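Local structure of adenylate kinase (Desulfovibrio gigas, 2XB4) at residues L26-S31 with L81-P86. The protein probably catalyses the reversible transfer of the terminal phosphate of ATP to AMP, giving two ADP. Residues are numbered along the deposited sequence; the frame is centred on the assembly and turned at random.
Sequences LAHIES and LLDGFP
Residues 27-30 and 81-83 run side by side as parallel strands, His28 level with Leu81, Ile29 with Leu82 and Glu30 with Asp83, their axes 4.7 Å apart at the closest. Three backbone bonds zip them together: Leu81 N to Ala27 O, Ile29 N to Leu81 O at 2.7 Å, and Asp83 N to Ile29 O. Past them the ladder slackens, and Asp83 O receives two weak bonds from Ser31, one from N at 3.4 Å and one from OG at 3.3 Å. On one face of the sheet Ile29 and Leu82 meet through their branches, Ile29 CG2 lying 3.8 Å from Leu82 CD1. With Leu82 CG anti to its own N (chi1 -178°) and chi2 at 53°, CD1 also lies against Ile29 O; Thr71 and Lys75 of helix 61-75 close over Ile29 on this face, while Leu95 of helix 89-101 packs on Leu82. This is the edge of the five-stranded parallel sheet of the adenylate kinase CORE, in strand order 2-3-1-4-5, with 27-30 outermost within the chain and 80-83 between it and strand 2-6. The other face carries His28, Leu81, Glu30 and Asp83. There the side chain of His28 reaches toward Leu81, the turn of its ring doubtful, and Lys21 of helix 13-24 and Cys154 of the second subunit pack on it. Asp83 OD1 forms a salt bridge with Lys13, a predicted ATP-binding residue of the P-loop. Glu30 is bent at chi2 (82°), and its OE1 takes the N-H of Gly33, capping helix 31-40. Beyond the strands Ser31 CB faces Phe85 CB at 4.1 Å, and Ser31, Gly84, Phe85 and Pro86, the last after a cis peptide, all belong to the predicted AMP site.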
ATOM      1  N   LEU A  26       8.524  21.367 -25.710  1.00 24.34           N
ATOM      2  CA  LEU A  26       7.767  22.358 -24.931  1.00 21.21           C
ATOM      3  C   LEU A  26       8.155  22.239 -23.432  1.00 21.13           C
ATOM      4  O   LEU A  26       8.586  21.144 -22.982  1.00 22.33           O
ATOM      5  CB  LEU A  26       6.251  22.106 -25.065  1.00 19.86           C
ATOM      6  CG  LEU A  26       5.704  22.149 -26.505  1.00 20.85           C
ATOM      7  CD1 LEU A  26       4.222  21.998 -26.510  1.00 19.06           C
ATOM      8  CD2 LEU A  26       6.084  23.409 -27.366  1.00 22.16           C
ATOM      9  N   ALA A  27       8.037  23.329 -22.655  1.00 20.04           N
ATOM     10  CA  ALA A  27       8.103  23.168 -21.202  1.00 19.19           C
ATOM     11  C   ALA A  27       6.771  22.611 -20.711  1.00 18.55           C
ATOM     12  O   ALA A  27       5.715  23.211 -20.998  1.00 15.86           O
ATOM     13  CB  ALA A  27       8.336  24.459 -20.552  1.00 19.93           C
ATOM     14  N   HIS A  28       6.779  21.527 -19.920  1.00 18.57           N
ATOM     15  CA  HIS A  28       5.513  21.013 -19.435  1.00 21.18           C
ATOM     16  C   HIS A  28       5.238  21.677 -18.099  1.00 21.24           C
ATOM     17  O   HIS A  28       5.913  21.337 -17.153  1.00 22.39           O
ATOM     18  CB  HIS A  28       5.586  19.474 -19.232  1.00 22.95           C
ATOM     19  CG  HIS A  28       4.416  18.922 -18.462  1.00 29.93           C
ATOM     20  ND1 HIS A  28       3.131  18.891 -18.975  1.00 31.75           N
ATOM     21  CD2 HIS A  28       4.332  18.403 -17.206  1.00 34.13           C
ATOM     22  CE1 HIS A  28       2.315  18.353 -18.089  1.00 33.74           C
ATOM     23  NE2 HIS A  28       3.008  18.065 -16.999  1.00 39.44           N
ATOM     24  N   ILE A  29       4.258  22.581 -18.011  1.00 19.27           N
ATOM     25  CA  ILE A  29       4.006  23.379 -16.837  1.00 20.67           C
ATOM     26  C   ILE A  29       2.756  22.886 -16.076  1.00 21.47           C
ATOM     27  O   ILE A  29       1.631  22.990 -16.528  1.00 20.36           O
ATOM     28  CB  ILE A  29       3.800  24.943 -17.213  1.00 20.52           C
ATOM     29  CG1 ILE A  29       4.887  25.469 -18.152  1.00 23.53           C
ATOM     30  CG2 ILE A  29       3.559  25.856 -15.951  1.00 20.63           C
ATOM     31  CD1 ILE A  29       6.245  25.608 -17.571  1.00 25.20           C
ATOM     32  N   GLU A  30       2.952  22.372 -14.868  1.00 23.48           N
ATOM     33  CA  GLU A  30       1.805  21.804 -14.174  1.00 24.12           C
ATOM     34  C   GLU A  30       1.659  22.587 -12.895  1.00 24.13           C
ATOM     35  O   GLU A  30       2.661  23.164 -12.293  1.00 22.34           O
ATOM     36  CB  GLU A  30       1.932  20.266 -14.082  1.00 24.61           C
ATOM     37  CG  GLU A  30       2.688  19.752 -12.981  1.00 31.20           C
ATOM     38  CD  GLU A  30       1.890  19.667 -11.639  1.00 36.38           C
ATOM     39  OE1 GLU A  30       2.569  19.938 -10.663  1.00 43.12           O
ATOM     40  OE2 GLU A  30       0.661  19.337 -11.522  1.00 36.41           O
ATOM     41  N   SER A  31       0.402  22.731 -12.536  1.00 29.39           N
ATOM     42  CA  SER A  31      -0.023  23.677 -11.534  1.00 28.52           C
ATOM     43  C   SER A  31       0.721  23.425 -10.245  1.00 27.67           C
ATOM     44  O   SER A  31       1.123  24.345  -9.581  1.00 27.17           O
ATOM     45  CB  SER A  31      -1.581  23.579 -11.390  1.00 31.60           C
ATOM     46  OG  SER A  31      -1.996  22.398 -12.101  1.00 36.07           O
ATOM     47  N   LEU A  81       3.366  23.818 -22.420  1.00 16.45           N
ATOM     48  CA  LEU A  81       2.132  23.029 -22.307  1.00 17.33           C
ATOM     49  C   LEU A  81       1.640  23.168 -20.881  1.00 16.73           C
ATOM     50  O   LEU A  81       2.314  22.728 -19.938  1.00 17.57           O
ATOM     51  CB  LEU A  81       2.411  21.539 -22.581  1.00 18.46           C
ATOM     52  CG  LEU A  81       1.234  20.529 -22.308  1.00 20.28           C
ATOM     53  CD1 LEU A  81       0.063  20.733 -23.330  1.00 17.99           C
ATOM     54  CD2 LEU A  81       1.853  19.077 -22.395  1.00 21.79           C
ATOM     55  N   LEU A  82       0.522  23.843 -20.713  1.00 15.56           N
ATOM     56  CA  LEU A  82      -0.034  24.155 -19.338  1.00 14.76           C
ATOM     57  C   LEU A  82      -1.106  23.145 -18.987  1.00 14.64           C
ATOM     58  O   LEU A  82      -2.075  23.006 -19.720  1.00 15.28           O
ATOM     59  CB  LEU A  82      -0.590  25.608 -19.374  1.00 14.10           C
ATOM     60  CG  LEU A  82      -1.175  26.145 -18.040  1.00 12.20           C
ATOM     61  CD1 LEU A  82      -0.189  26.028 -16.803  1.00 16.22           C
ATOM     62  CD2 LEU A  82      -1.856  27.519 -18.153  1.00 15.18           C
ATOM     63  N   ASP A  83      -0.934  22.424 -17.869  1.00 15.64           N
ATOM     64  CA  ASP A  83      -1.682  21.228 -17.565  1.00 15.96           C
ATOM     65  C   ASP A  83      -2.178  21.423 -16.116  1.00 17.56           C
ATOM     66  O   ASP A  83      -1.394  21.554 -15.212  1.00 18.84           O
ATOM     67  CB  ASP A  83      -0.674  20.092 -17.710  1.00 17.67           C
ATOM     68  CG  ASP A  83      -1.200  18.760 -17.336  1.00 21.44           C
ATOM     69  OD1 ASP A  83      -2.347  18.684 -16.871  1.00 22.71           O
ATOM     70  OD2 ASP A  83      -0.463  17.744 -17.528  1.00 26.50           O
ATOM     71  N   GLY A  84      -3.475  21.401 -15.907  1.00 17.48           N
ATOM     72  CA  GLY A  84      -4.065  21.295 -14.597  1.00 17.99           C
ATOM     73  C   GLY A  84      -4.597  22.623 -14.085  1.00 17.80           C
ATOM     74  O   GLY A  84      -5.198  22.697 -13.000  1.00 17.58           O
ATOM     75  N   PHE A  85      -4.355  23.674 -14.867  1.00 15.90           N
ATOM     76  CA  PHE A  85      -4.877  25.024 -14.551  1.00 15.95           C
ATOM     77  C   PHE A  85      -5.287  25.596 -15.908  1.00 13.68           C
ATOM     78  O   PHE A  85      -4.493  25.489 -16.846  1.00 13.88           O
ATOM     79  CB  PHE A  85      -3.787  25.884 -13.889  1.00 15.08           C
ATOM     80  CG  PHE A  85      -4.255  27.171 -13.466  1.00 14.63           C
ATOM     81  CD1 PHE A  85      -4.354  28.170 -14.389  1.00 12.32           C
ATOM     82  CD2 PHE A  85      -4.701  27.397 -12.166  1.00 19.56           C
ATOM     83  CE1 PHE A  85      -4.820  29.390 -14.043  1.00 14.91           C
ATOM     84  CE2 PHE A  85      -5.207  28.652 -11.778  1.00 18.82           C
ATOM     85  CZ  PHE A  85      -5.263  29.670 -12.709  1.00 18.26           C
ATOM     86  N   PRO A  86      -6.486  26.224 -16.031  1.00 15.72           N
ATOM     87  CA  PRO A  86      -7.451  26.595 -14.990  1.00 13.52           C
ATOM     88  C   PRO A  86      -8.390  25.439 -14.645  1.00 13.54           C
ATOM     89  O   PRO A  86      -8.597  24.530 -15.470  1.00 13.65           O
ATOM     90  CB  PRO A  86      -8.223  27.771 -15.642  1.00 11.46           C
ATOM     91  CG  PRO A  86      -8.160  27.413 -17.133  1.00 13.11           C
ATOM     92  CD  PRO A  86      -6.869  26.735 -17.369  1.00 13.34           C
TER